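Local structure of mannose-6-phosphate isomerase (Helicobacter pylori, 2QH5) at residues D113-A125 and K256-D268. The protein probably catalyses the formation of GDP-mannose from mannose 1-phosphate and GTP, through the nucleotidyltransferase domain represented by this N-terminal fragment. Sequence-based numbering, arbitrary orientation.
Sequences DHLIKDLQAYENA and KIKMVELNAKWSD
The methyl of Ala264 plugs a hollow formed by Ile116, Asp118, Ala121 and Tyr122, where the chain turns into helix 119-134 of this GT-A-type nucleotidyltransferase domain. Its CB lies 3.3 Å from Asp118 O and 3.9 Å from Ile116 CG2. The methyl of Ala121 fits against the same segment, 262-268, one step earlier, on the carbonyl of Asn263. Farther along the helix, Ala125 CB sits against Val260 CG1 at 3.9 Å, with Leu262 CD2 touching both Ala125 CB and, obliquely, Tyr122 CD1. Phe141 of strand 138-144, the parallel neighbour of 257-261, backs Ala125 and Leu262.

Past Ala264 this segment runs antiparallel to the loop before the helix and joins it by a single beta bridge. Ser267 N donates to Leu115 O in the carbonyl plane at 2.8 Å; the return bond from Leu115 N is weak. Ala264 O accepts from Asp118 N, which stands above the carbonyl plane, and weakly from Lys117 N. Asp118, the N-cap just before the helix, thus binds both ways: its OD2 accepts from Ala121 N at 3.0 Å and its N donates to Ala264 O.

Trp266 reaches beside this bridge, CG anti to the backbone N (chi1 176°), and drives its pyrrole edge onto the face of His114 in a T-shaped stack, planes 67° apart. Ile116 CG1 and CD1 pack against the indole edge at Trp266 CD1. A water bridges His114 NE2 and, weakly, Asp268 OD1, while Trp266 NE1 stands over the centre of the His114 imidazole, 3.3 Å above its plane.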
loop_
_atom_site.group_PDB
_atom_site.type_symbol
_atom_site.label_atom_id
_atom_site.label_comp_id
_atom_site.label_asym_id
_atom_site.label_seq_id
_atom_site.Cartn_x
_atom_site.Cartn_y
_atom_site.Cartn_z
ATOM N N ASP A 113 3.351 2.905 8.626
ATOM C CA ASP A 113 3.626 4.123 9.401
ATOM C C ASP A 113 2.425 5.082 9.472
ATOM O O ASP A 113 2.583 6.306 9.414
ATOM C CB ASP A 113 4.874 4.844 8.859
ATOM C CG ASP A 113 4.812 5.099 7.352
ATOM O OD1 ASP A 113 5.884 5.224 6.724
ATOM O OD2 ASP A 113 3.702 5.174 6.786
ATOM N N HIS A 114 1.229 4.510 9.597
ATOM C CA HIS A 114 -0.007 5.280 9.641
ATOM C C HIS A 114 -0.666 5.224 11.006
ATOM O O HIS A 114 -0.755 4.158 11.628
ATOM C CB HIS A 114 -1.003 4.764 8.600
ATOM C CG HIS A 114 -0.772 5.293 7.218
ATOM N ND1 HIS A 114 -1.389 4.755 6.108
ATOM C CD2 HIS A 114 0.009 6.303 6.763
ATOM C CE1 HIS A 114 -1.007 5.419 5.032
ATOM N NE2 HIS A 114 -0.155 6.359 5.401
ATOM N N LEU A 115 -1.140 6.381 11.457
ATOM C CA LEU A 115 -1.956 6.462 12.658
ATOM C C LEU A 115 -3.386 6.822 12.254
ATOM O O LEU A 115 -3.633 7.855 11.623
ATOM C CB LEU A 115 -1.391 7.496 13.633
ATOM C CG LEU A 115 -1.391 7.185 15.136
ATOM C CD1 LEU A 115 -0.982 8.439 15.908
ATOM C CD2 LEU A 115 -2.729 6.635 15.655
ATOM N N ILE A 116 -4.315 5.943 12.608
ATOM C CA ILE A 116 -5.724 6.133 12.314
ATOM C C ILE A 116 -6.488 5.827 13.596
ATOM O O ILE A 116 -6.456 4.700 14.096
ATOM C CB ILE A 116 -6.180 5.242 11.130
ATOM C CG1 ILE A 116 -5.675 5.832 9.809
ATOM C CG2 ILE A 116 -7.700 5.119 11.082
ATOM C CD1 ILE A 116 -5.439 4.820 8.713
ATOM N N LYS A 117 -7.153 6.851 14.131
ATOM C CA LYS A 117 -7.808 6.758 15.432
ATOM C C LYS A 117 -9.296 6.405 15.362
ATOM O O LYS A 117 -9.768 5.559 16.125
ATOM C CB LYS A 117 -7.573 8.034 16.241
ATOM C CG LYS A 117 -6.230 8.046 16.955
ATOM C CD LYS A 117 -5.676 9.454 17.100
ATOM C CE LYS A 117 -5.095 9.956 15.784
ATOM N NZ LYS A 117 -4.595 11.355 15.882
ATOM N N ASP A 118 -10.032 7.044 14.454
ATOM C CA ASP A 118 -11.430 6.676 14.242
ATOM C C ASP A 118 -11.480 5.398 13.413
ATOM O O ASP A 118 -11.371 5.436 12.190
ATOM C CB ASP A 118 -12.212 7.808 13.564
ATOM C CG ASP A 118 -13.725 7.649 13.705
ATOM O OD1 ASP A 118 -14.394 8.659 14.009
ATOM O OD2 ASP A 118 -14.253 6.528 13.513
ATOM N N LEU A 119 -11.644 4.270 14.095
ATOM C CA LEU A 119 -11.594 2.963 13.453
ATOM C C LEU A 119 -12.902 2.605 12.746
ATOM O O LEU A 119 -12.924 1.744 11.864
ATOM C CB LEU A 119 -11.209 1.890 14.477
ATOM C CG LEU A 119 -10.714 0.541 13.942
ATOM C CD1 LEU A 119 -9.403 0.129 14.606
ATOM C CD2 LEU A 119 -11.786 -0.541 14.090
ATOM N N GLN A 120 -13.991 3.266 13.130
ATOM C CA GLN A 120 -15.287 3.018 12.495
ATOM C C GLN A 120 -15.372 3.719 11.140
ATOM O O GLN A 120 -15.876 3.150 10.169
ATOM C CB GLN A 120 -16.447 3.437 13.410
ATOM C CG GLN A 120 -17.800 2.841 13.006
ATOM C CD GLN A 120 -17.723 1.345 12.717
ATOM O OE1 GLN A 120 -17.376 0.549 13.590
ATOM N NE2 GLN A 120 -18.044 0.962 11.484
ATOM N N ALA A 121 -14.862 4.947 11.088
ATOM C CA ALA A 121 -14.763 5.706 9.846
ATOM C C ALA A 121 -13.776 5.054 8.872
ATOM O O ALA A 121 -13.927 5.172 7.646
ATOM C CB ALA A 121 -14.352 7.137 10.141
ATOM N N TYR A 122 -12.768 4.376 9.430
ATOM C CA TYR A 122 -11.810 3.598 8.649
ATOM C C TYR A 122 -12.486 2.398 8.010
ATOM O O TYR A 122 -12.321 2.147 6.820
ATOM C CB TYR A 122 -10.649 3.115 9.523
ATOM C CG TYR A 122 -9.598 2.352 8.743
ATOM C CD1 TYR A 122 -8.626 3.030 8.015
ATOM C CD2 TYR A 122 -9.584 0.955 8.720
ATOM C CE1 TYR A 122 -7.673 2.349 7.288
ATOM C CE2 TYR A 122 -8.630 0.262 7.991
ATOM C CZ TYR A 122 -7.675 0.968 7.278
ATOM O OH TYR A 122 -6.710 0.309 6.552
ATOM N N GLU A 123 -13.243 1.665 8.818
ATOM C CA GLU A 123 -13.891 0.428 8.402
ATOM C C GLU A 123 -14.932 0.664 7.309
ATOM O O GLU A 123 -15.123 -0.186 6.432
ATOM C CB GLU A 123 -14.546 -0.212 9.622
ATOM C CG GLU A 123 -14.754 -1.704 9.543
ATOM C CD GLU A 123 -14.689 -2.359 10.918
ATOM O OE1 GLU A 123 -14.129 -1.734 11.849
ATOM O OE2 GLU A 123 -15.187 -3.498 11.064
ATOM N N ASN A 124 -15.598 1.820 7.385
ATOM C CA ASN A 124 -16.607 2.246 6.404
ATOM C C ASN A 124 -15.986 2.523 5.039
ATOM O O ASN A 124 -16.458 2.007 4.016
ATOM C CB ASN A 124 -17.346 3.505 6.888
ATOM C CG ASN A 124 -18.225 3.255 8.111
ATOM O OD1 ASN A 124 -18.809 2.180 8.273
ATOM N ND2 ASN A 124 -18.327 4.261 8.975
ATOM N N ALA A 125 -14.930 3.342 5.046
ATOM C CA ALA A 125 -14.136 3.663 3.855
ATOM C C ALA A 125 -13.571 2.417 3.167
ATOM O O ALA A 125 -13.522 2.351 1.935
ATOM C CB ALA A 125 -13.017 4.634 4.204
ATOM N N LYS A 256 -8.586 4.471 -14.577
ATOM C CA LYS A 256 -9.508 3.689 -13.753
ATOM C C LYS A 256 -9.438 3.980 -12.255
ATOM O O LYS A 256 -9.583 3.073 -11.438
ATOM C CB LYS A 256 -9.288 2.206 -14.013
ATOM C CG LYS A 256 -9.477 1.854 -15.464
ATOM C CD LYS A 256 -9.440 0.371 -15.729
ATOM C CE LYS A 256 -9.751 0.125 -17.201
ATOM N NZ LYS A 256 -9.414 -1.248 -17.637
ATOM N N ILE A 257 -9.270 5.251 -11.903
ATOM C CA ILE A 257 -9.069 5.666 -10.515
ATOM C C ILE A 257 -10.295 6.327 -9.871
ATOM O O ILE A 257 -10.807 7.329 -10.378
ATOM C CB ILE A 257 -7.854 6.623 -10.411
ATOM C CG1 ILE A 257 -6.602 5.927 -10.941
ATOM C CG2 ILE A 257 -7.632 7.114 -8.964
ATOM C CD1 ILE A 257 -5.441 6.859 -11.161
ATOM N N LYS A 258 -10.748 5.767 -8.748
ATOM C CA LYS A 258 -11.755 6.419 -7.904
ATOM C C LYS A 258 -11.201 6.752 -6.519
ATOM O O LYS A 258 -10.178 6.220 -6.109
ATOM C CB LYS A 258 -13.016 5.556 -7.786
ATOM C CG LYS A 258 -13.764 5.339 -9.106
ATOM C CD LYS A 258 -14.427 6.612 -9.610
ATOM C CE LYS A 258 -15.334 6.325 -10.794
ATOM N NZ LYS A 258 -14.628 6.463 -12.087
ATOM N N MET A 259 -11.877 7.635 -5.798
ATOM C CA MET A 259 -11.403 8.063 -4.490
ATOM C C MET A 259 -12.458 7.782 -3.423
ATOM O O MET A 259 -13.653 7.743 -3.718
ATOM C CB MET A 259 -11.074 9.556 -4.519
ATOM C CG MET A 259 -10.123 10.015 -3.428
ATOM S SD MET A 259 -10.048 11.807 -3.277
ATOM C CE MET A 259 -11.452 12.047 -2.198
ATOM N N VAL A 260 -12.005 7.552 -2.193
ATOM C CA VAL A 260 -12.874 7.472 -1.015
ATOM C C VAL A 260 -12.255 8.367 0.061
ATOM O O VAL A 260 -11.057 8.296 0.299
ATOM C CB VAL A 260 -13.012 6.016 -0.491
ATOM C CG1 VAL A 260 -13.977 5.947 0.685
ATOM C CG2 VAL A 260 -13.484 5.085 -1.590
ATOM N N GLU A 261 -13.055 9.221 0.695
ATOM C CA GLU A 261 -12.532 10.149 1.708
ATOM C C GLU A 261 -12.169 9.454 3.019
ATOM O O GLU A 261 -12.938 8.641 3.537
ATOM C CB GLU A 261 -13.538 11.265 1.998
ATOM C CG GLU A 261 -13.899 12.130 0.805
ATOM C CD GLU A 261 -15.167 12.930 1.036
ATOM O OE1 GLU A 261 -15.352 13.447 2.158
ATOM O OE2 GLU A 261 -15.980 13.039 0.093
ATOM N N LEU A 262 -10.992 9.776 3.545
ATOM C CA LEU A 262 -10.580 9.294 4.860
ATOM C C LEU A 262 -10.732 10.386 5.912
ATOM O O LEU A 262 -9.903 11.297 6.015
ATOM C CB LEU A 262 -9.143 8.758 4.845
ATOM C CG LEU A 262 -8.959 7.243 4.713
ATOM C CD1 LEU A 262 -7.487 6.893 4.590
ATOM C CD2 LEU A 262 -9.577 6.504 5.892
ATOM N N ASN A 263 -11.814 10.289 6.679
ATOM C CA ASN A 263 -12.069 11.201 7.783
ATOM C C ASN A 263 -11.969 10.409 9.078
ATOM O O ASN A 263 -12.984 10.081 9.699
ATOM C CB ASN A 263 -13.456 11.837 7.643
ATOM C CG ASN A 263 -13.856 12.057 6.191
ATOM O OD1 ASN A 263 -13.075 12.567 5.388
ATOM N ND2 ASN A 263 -15.082 11.669 5.850
ATOM N N ALA A 264 -10.739 10.088 9.470
ATOM C CA ALA A 264 -10.511 9.177 10.589
ATOM C C ALA A 264 -9.338 9.580 11.489
ATOM O O ALA A 264 -8.827 8.754 12.248
ATOM C CB ALA A 264 -10.328 7.751 10.068
ATOM N N LYS A 265 -8.945 10.854 11.412
ATOM C CA LYS A 265 -7.748 11.387 12.088
ATOM C C LYS A 265 -6.465 10.700 11.618
ATOM O O LYS A 265 -5.689 10.164 12.417
ATOM C CB LYS A 265 -7.877 11.353 13.618
ATOM C CG LYS A 265 -8.499 12.602 14.213
ATOM C CD LYS A 265 -8.296 12.647 15.717
ATOM C CE LYS A 265 -8.700 13.995 16.288
ATOM N NZ LYS A 265 -8.401 14.076 17.744
ATOM N N TRP A 266 -6.262 10.734 10.305
ATOM C CA TRP A 266 -5.115 10.117 9.654
ATOM C C TRP A 266 -3.835 10.924 9.883
ATOM O O TRP A 266 -3.798 12.135 9.638
ATOM C CB TRP A 266 -5.411 9.981 8.159
ATOM C CG TRP A 266 -4.285 9.449 7.321
ATOM C CD1 TRP A 266 -4.018 8.138 7.045
ATOM C CD2 TRP A 266 -3.297 10.218 6.618
ATOM N NE1 TRP A 266 -2.919 8.043 6.225
ATOM C CE2 TRP A 266 -2.457 9.303 5.948
ATOM C CE3 TRP A 266 -3.037 11.587 6.497
ATOM C CZ2 TRP A 266 -1.374 9.716 5.169
ATOM C CZ3 TRP A 266 -1.961 11.995 5.722
ATOM C CH2 TRP A 266 -1.145 11.061 5.069
ATOM N N SER A 267 -2.792 10.245 10.354
ATOM C CA SER A 267 -1.499 10.885 10.594
ATOM C C SER A 267 -0.356 10.198 9.843
ATOM O O SER A 267 -0.418 9.000 9.549
ATOM C CB SER A 267 -1.191 10.945 12.093
ATOM O OG SER A 267 -1.978 11.930 12.736
ATOM N N ASP A 268 0.684 10.976 9.543
ATOM C CA ASP A 268 1.865 10.478 8.848
ATOM C C ASP A 268 3.144 11.057 9.452
ATOM O O ASP A 268 4.081 10.326 9.774
ATOM C CB ASP A 268 1.789 10.819 7.358
ATOM C CG ASP A 268 2.756 9.998 6.520
ATOM O OD1 ASP A 268 2.989 8.814 6.851
ATOM O OD2 ASP A 268 3.278 10.534 5.520
HETATM O O HOH W 1 2.008 7.523 4.574
#